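Local coordinates for protein type I polyketide synthase PikAII (Streptomyces venezuelae, PDB 3QP9) that contains a C2-type ketoreductase domain of a modular polyketide synthase, which probably epimerises polyketide intermediates without reducing them, at residues D33-L37 against S226-A230; E266-R270 against P468-T473. One frame throughout, in Å; residues are numbered along the deposited sequence.

Interaction 1 of 2, residues D33-L37 against S226-A230; sequences DWKRL and SGLLA
Lys-35 and Ala-230 form an antiparallel hydrogen-bonded pair and join two strands distant in sequence. Lys-35 N donates to Ala-230 O at 2.7 Å, almost straight at 171°, and Ala-230 N returns a bond to Lys-35 O at 3.0 Å. At the non-hydrogen-bonded pair Arg-36/Leu-229, side chains run side by side, Leu-229 CD2 resting 4.0 Å from Arg-36 CG and touching Trp-34 CB as well. The indole is reached at its edge, where Trp-34 CE3 meets Leu-229 O at 3.7 Å. Further along, Leu-37 N reaches Leu-228 O at 2.8 Å, but the reverse link passes through a water that donates to Leu-37 O and accepts from Leu-228 N. Leu-37, with CG beside its backbone N (chi1 -60°), sets CD2 3.9 Å from Ala-230 CB and CD1 against Leu-228 CB. Ser-226 OG lies over one face of the Arg-36 guanidinium.

In the next shell, Val-159, Val-161 and Ala-222 pack on Trp-34, while helix 202-212 meets Leu-228 through Arg-207 and Val-211. Asp-33 with Arg-232 continues the same strand pairing, while Leu-229 with Ala-222 joins strand 227-235 to strand 220-224 along its other edge. Strand 29-36 thus pairs antiparallel with strand 227-235: three backbone bonds set the register, apolar side chains pack on both faces, and a water takes over where direct pairing gives out.

Interaction 2 of 2, residues E266-R270 against P468-T473; sequences EAARR and PATALT
Arg-270 reaches across to Ala-469 and Thr-473 because its CG stands anti to the backbone N (chi1 175°) and the chain then turns twice in the same sense, at chi2 and chi3. The folded arm carries the guanidinium around Leu-472 to the neighbouring helix. Leu-472 starts out beside its own backbone N, and its second torsion extends CD1 toward Glu-266 and leaves CD2 to meet Ala-267.

The guanidinium is used both at its rim and on a face. NH1 donates to Ala-469 O at 2.8 Å, a bent bond of 138° that approaches the carbonyl well off its axis, and NH2 donates to Thr-473 OG1 at 3.0 Å, straighter at 155° and close to the guanidinium plane. Leu-472 CB lies over the middle of one face, 4.0 Å from Arg-270 CZ. Beneath the arm, Leu-472 CD1 presses on the backbone, 3.5 Å from Glu-266 O, and also meets Glu-266 CB at 3.7 Å. Its other methyl, CD2, sits 3.9 Å from Ala-267 CB. Glu-266 CG comes only loosely up to Pro-468 CB. Within its own helix Glu-266 forms a salt bridge with Arg-269, whose NE has a second carboxylate partner in Glu-309.

Helix 262-274 follows strand 253-256 of the Rossmann fold, and helix 468-481 leads into strand 485-488; Trp-444 and Glu-445 back the latter helix at Ala-471 and Pro-468. Ala-469 O already accepts the helical bond from Thr-473 N, so the arginine adds a second donor to it. The axes lie 10.5 Å apart, a separation bridged mainly by Leu-472 and the arm of Arg-270. The charge of Arg-270 is therefore met by neutral oxygens across the contact, probably making the junction directional without pairing opposite charges.

How the interactions relate
Interactions 1 and 2 lie about 36 Å apart between centres and share no secondary-structure element. In interaction 1, two strands meet, and the order of strands 227-235, 29-36 and 485-488 places strand 29-36 between the other two. Interaction 2 packs helices, one of which, 468-481, precedes strand 485-488 in the chain. Both are partly buried, with a hydrophobic residue at the heart, Leu-229 or Leu-472; in interaction 1 the charged side chains lie at the margin, whereas in interaction 2 Arg-270 is central. Their chemistry differs: backbone amides and carbonyls fix the strands in register, whereas a guanidinium and a leucine side chain join the helices, leaving their main chains well separated.

Interaction 1 of 2, residues D33-L37 against S226-A230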
loop_
_atom_site.group_PDB
_atom_site.type_symbol
_atom_site.label_atom_id
_atom_site.label_comp_id
_atom_site.label_asym_id
_atom_site.label_seq_id
_atom_site.Cartn_x
_atom_site.Cartn_y
_atom_site.Cartn_z
ATOM N N ASP A 33 -7.856 11.246 -1.392
ATOM C CA ASP A 33 -8.940 11.662 -2.326
ATOM C C ASP A 33 -8.274 11.782 -3.699
ATOM O O ASP A 33 -7.047 11.855 -3.778
ATOM C CB ASP A 33 -9.530 13.016 -1.897
ATOM C CG ASP A 33 -11.014 13.037 -2.047
ATOM O OD1 ASP A 33 -11.703 13.511 -1.099
ATOM O OD2 ASP A 33 -11.525 12.509 -3.087
ATOM N N TRP A 34 -9.056 11.730 -4.765
ATOM C CA TRP A 34 -8.552 11.815 -6.141
ATOM C C TRP A 34 -9.152 13.029 -6.784
ATOM O O TRP A 34 -10.417 13.122 -6.934
ATOM C CB TRP A 34 -8.965 10.507 -6.864
ATOM C CG TRP A 34 -8.095 9.370 -6.396
ATOM C CD1 TRP A 34 -8.330 8.540 -5.354
ATOM C CD2 TRP A 34 -6.792 9.003 -6.936
ATOM N NE1 TRP A 34 -7.221 7.663 -5.198
ATOM C CE2 TRP A 34 -6.285 7.948 -6.145
ATOM C CE3 TRP A 34 -5.985 9.528 -7.988
ATOM C CZ2 TRP A 34 -5.028 7.325 -6.392
ATOM C CZ3 TRP A 34 -4.719 8.962 -8.217
ATOM C CH2 TRP A 34 -4.274 7.823 -7.435
ATOM N N LYS A 35 -8.330 14.036 -7.046
ATOM C CA LYS A 35 -8.834 15.340 -7.498
ATOM C C LYS A 35 -8.935 15.325 -9.034
ATOM O O LYS A 35 -7.950 15.140 -9.729
ATOM C CB LYS A 35 -7.821 16.413 -7.082
ATOM C CG LYS A 35 -8.014 17.759 -7.668
ATOM C CD LYS A 35 -6.730 18.686 -7.351
ATOM C CE LYS A 35 -7.153 20.166 -7.094
ATOM N NZ LYS A 35 -6.108 21.058 -7.731
ATOM N N ARG A 36 -10.132 15.559 -9.560
ATOM C CA ARG A 36 -10.290 15.685 -11.033
ATOM C C ARG A 36 -9.457 16.845 -11.607
ATOM O O ARG A 36 -9.577 18.025 -11.128
ATOM C CB ARG A 36 -11.785 15.914 -11.324
ATOM C CG ARG A 36 -12.581 14.710 -10.856
ATOM C CD ARG A 36 -14.088 15.051 -10.736
ATOM N NE ARG A 36 -14.858 14.194 -11.618
ATOM C CZ ARG A 36 -15.241 12.962 -11.303
ATOM N NH1 ARG A 36 -14.922 12.428 -10.099
ATOM N NH2 ARG A 36 -15.931 12.266 -12.196
ATOM N N LEU A 37 -8.640 16.591 -12.628
ATOM C CA LEU A 37 -7.795 17.650 -13.192
ATOM C C LEU A 37 -8.488 18.328 -14.412
ATOM O O LEU A 37 -9.090 17.633 -15.263
ATOM C CB LEU A 37 -6.439 17.078 -13.621
ATOM C CG LEU A 37 -5.605 16.420 -12.521
ATOM C CD1 LEU A 37 -4.287 15.905 -13.098
ATOM C CD2 LEU A 37 -5.327 17.468 -11.374
ATOM N N SER A 226 -13.576 9.508 -17.222
ATOM C CA SER A 226 -13.818 10.958 -17.023
ATOM C C SER A 226 -12.705 11.915 -17.398
ATOM O O SER A 226 -13.000 13.081 -17.729
ATOM C CB SER A 226 -14.365 11.228 -15.579
ATOM O OG SER A 226 -13.374 11.241 -14.536
ATOM N N GLY A 227 -11.434 11.452 -17.378
ATOM C CA GLY A 227 -10.294 12.319 -17.588
ATOM C C GLY A 227 -9.167 11.910 -16.617
ATOM O O GLY A 227 -9.073 10.741 -16.225
ATOM N N LEU A 228 -8.316 12.863 -16.249
ATOM C CA LEU A 228 -7.230 12.603 -15.280
ATOM C C LEU A 228 -7.618 12.994 -13.852
ATOM O O LEU A 228 -8.358 14.033 -13.641
ATOM C CB LEU A 228 -5.963 13.318 -15.716
ATOM C CG LEU A 228 -5.411 13.071 -17.101
ATOM C CD1 LEU A 228 -4.326 14.073 -17.413
ATOM C CD2 LEU A 228 -4.882 11.612 -17.185
ATOM N N LEU A 229 -7.210 12.160 -12.896
ATOM C CA LEU A 229 -7.335 12.402 -11.447
ATOM C C LEU A 229 -5.976 12.314 -10.709
ATOM O O LEU A 229 -5.163 11.486 -11.038
ATOM C CB LEU A 229 -8.294 11.410 -10.780
ATOM C CG LEU A 229 -9.736 11.512 -11.297
ATOM C CD1 LEU A 229 -9.911 10.597 -12.578
ATOM C CD2 LEU A 229 -10.904 11.160 -10.258
ATOM N N ALA A 230 -5.747 13.167 -9.705
ATOM C CA ALA A 230 -4.496 13.198 -9.028
ATOM C C ALA A 230 -4.684 12.977 -7.536
ATOM O O ALA A 230 -5.660 13.451 -6.895
ATOM C CB ALA A 230 -3.788 14.557 -9.275
HETATM O O HOH W 1 -8.686 15.463 -17.243
#

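Interaction 2 of 2, residues E266-R270 against P468-T473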
loop_
_atom_site.group_PDB
_atom_site.type_symbol
_atom_site.label_atom_id
_atom_site.label_comp_id
_atom_site.label_asym_id
_atom_site.label_seq_id
_atom_site.Cartn_x
_atom_site.Cartn_y
_atom_site.Cartn_z
ATOM N N GLU A 266 -3.497 -4.568 23.935
ATOM C CA GLU A 266 -4.373 -3.441 24.248
ATOM C C GLU A 266 -5.679 -3.485 23.535
ATOM O O GLU A 266 -6.741 -3.149 24.134
ATOM C CB GLU A 266 -3.689 -2.062 24.064
ATOM C CG GLU A 266 -2.576 -1.787 25.174
ATOM C CD GLU A 266 -3.170 -1.810 26.608
ATOM O OE1 GLU A 266 -4.324 -1.385 26.830
ATOM O OE2 GLU A 266 -2.506 -2.360 27.501
ATOM N N ALA A 267 -5.646 -3.864 22.243
ATOM C CA ALA A 267 -6.913 -3.982 21.470
ATOM C C ALA A 267 -7.855 -5.000 22.067
ATOM O O ALA A 267 -9.069 -4.793 22.216
ATOM C CB ALA A 267 -6.590 -4.347 20.037
ATOM N N ALA A 268 -7.321 -6.148 22.419
ATOM C CA ALA A 268 -8.124 -7.157 23.096
ATOM C C ALA A 268 -8.597 -6.722 24.486
ATOM O O ALA A 268 -9.757 -6.981 24.824
ATOM C CB ALA A 268 -7.311 -8.517 23.152
ATOM N N ARG A 269 -7.765 -6.012 25.263
ATOM C CA ARG A 269 -8.215 -5.436 26.540
ATOM C C ARG A 269 -9.364 -4.476 26.294
ATOM O O ARG A 269 -10.359 -4.488 27.009
ATOM C CB ARG A 269 -7.145 -4.666 27.322
ATOM C CG ARG A 269 -5.949 -5.490 27.708
ATOM C CD ARG A 269 -4.975 -4.657 28.547
ATOM N NE ARG A 269 -4.039 -5.593 29.111
ATOM C CZ ARG A 269 -2.792 -5.791 28.705
ATOM N NH1 ARG A 269 -2.106 -6.690 29.347
ATOM N NH2 ARG A 269 -2.265 -5.102 27.699
ATOM N N ARG A 270 -9.210 -3.644 25.278
ATOM C CA ARG A 270 -10.276 -2.695 24.961
ATOM C C ARG A 270 -11.533 -3.392 24.567
ATOM O O ARG A 270 -12.647 -2.945 24.947
ATOM C CB ARG A 270 -9.836 -1.688 23.876
ATOM C CG ARG A 270 -10.881 -0.747 23.383
ATOM C CD ARG A 270 -11.345 0.231 24.471
ATOM N NE ARG A 270 -10.283 1.180 24.770
ATOM C CZ ARG A 270 -10.130 2.372 24.159
ATOM N NH1 ARG A 270 -9.121 3.136 24.530
ATOM N NH2 ARG A 270 -11.002 2.809 23.262
ATOM N N PRO A 468 -1.764 4.470 22.947
ATOM C CA PRO A 468 -2.496 3.260 22.595
ATOM C C PRO A 468 -3.982 3.455 22.863
ATOM O O PRO A 468 -4.798 3.176 21.988
ATOM C CB PRO A 468 -1.853 2.184 23.501
ATOM C CG PRO A 468 -0.395 2.651 23.556
ATOM C CD PRO A 468 -0.465 4.167 23.607
ATOM N N ALA A 469 -4.309 4.015 24.011
ATOM C CA ALA A 469 -5.693 4.295 24.360
ATOM C C ALA A 469 -6.430 5.209 23.361
ATOM O O ALA A 469 -7.601 4.937 22.985
ATOM C CB ALA A 469 -5.728 4.954 25.760
ATOM N N THR A 470 -5.809 6.363 23.069
ATOM C CA THR A 470 -6.293 7.299 22.077
ATOM C C THR A 470 -6.411 6.681 20.677
ATOM O O THR A 470 -7.452 6.857 20.033
ATOM C CB THR A 470 -5.394 8.537 22.040
ATOM O OG1 THR A 470 -5.308 8.992 23.382
ATOM C CG2 THR A 470 -5.995 9.639 21.199
ATOM N N ALA A 471 -5.392 5.935 20.261
ATOM C CA ALA A 471 -5.384 5.269 18.957
ATOM C C ALA A 471 -6.563 4.297 18.894
ATOM O O ALA A 471 -7.259 4.194 17.875
ATOM C CB ALA A 471 -4.033 4.524 18.712
ATOM N N LEU A 472 -6.798 3.543 19.968
ATOM C CA LEU A 472 -7.852 2.531 19.874
ATOM C C LEU A 472 -9.201 3.222 19.856
ATOM O O LEU A 472 -10.115 2.727 19.252
ATOM C CB LEU A 472 -7.795 1.474 21.000
ATOM C CG LEU A 472 -6.631 0.507 20.835
ATOM C CD1 LEU A 472 -6.285 -0.276 22.147
ATOM C CD2 LEU A 472 -6.894 -0.441 19.655
ATOM N N THR A 473 -9.343 4.367 20.524
ATOM C CA THR A 473 -10.600 5.110 20.431
ATOM C C THR A 473 -10.774 5.618 18.985
ATOM O O THR A 473 -11.857 5.575 18.456
ATOM C CB THR A 473 -10.634 6.278 21.478
ATOM O OG1 THR A 473 -10.541 5.709 22.775
ATOM C CG2 THR A 473 -11.971 7.085 21.396
#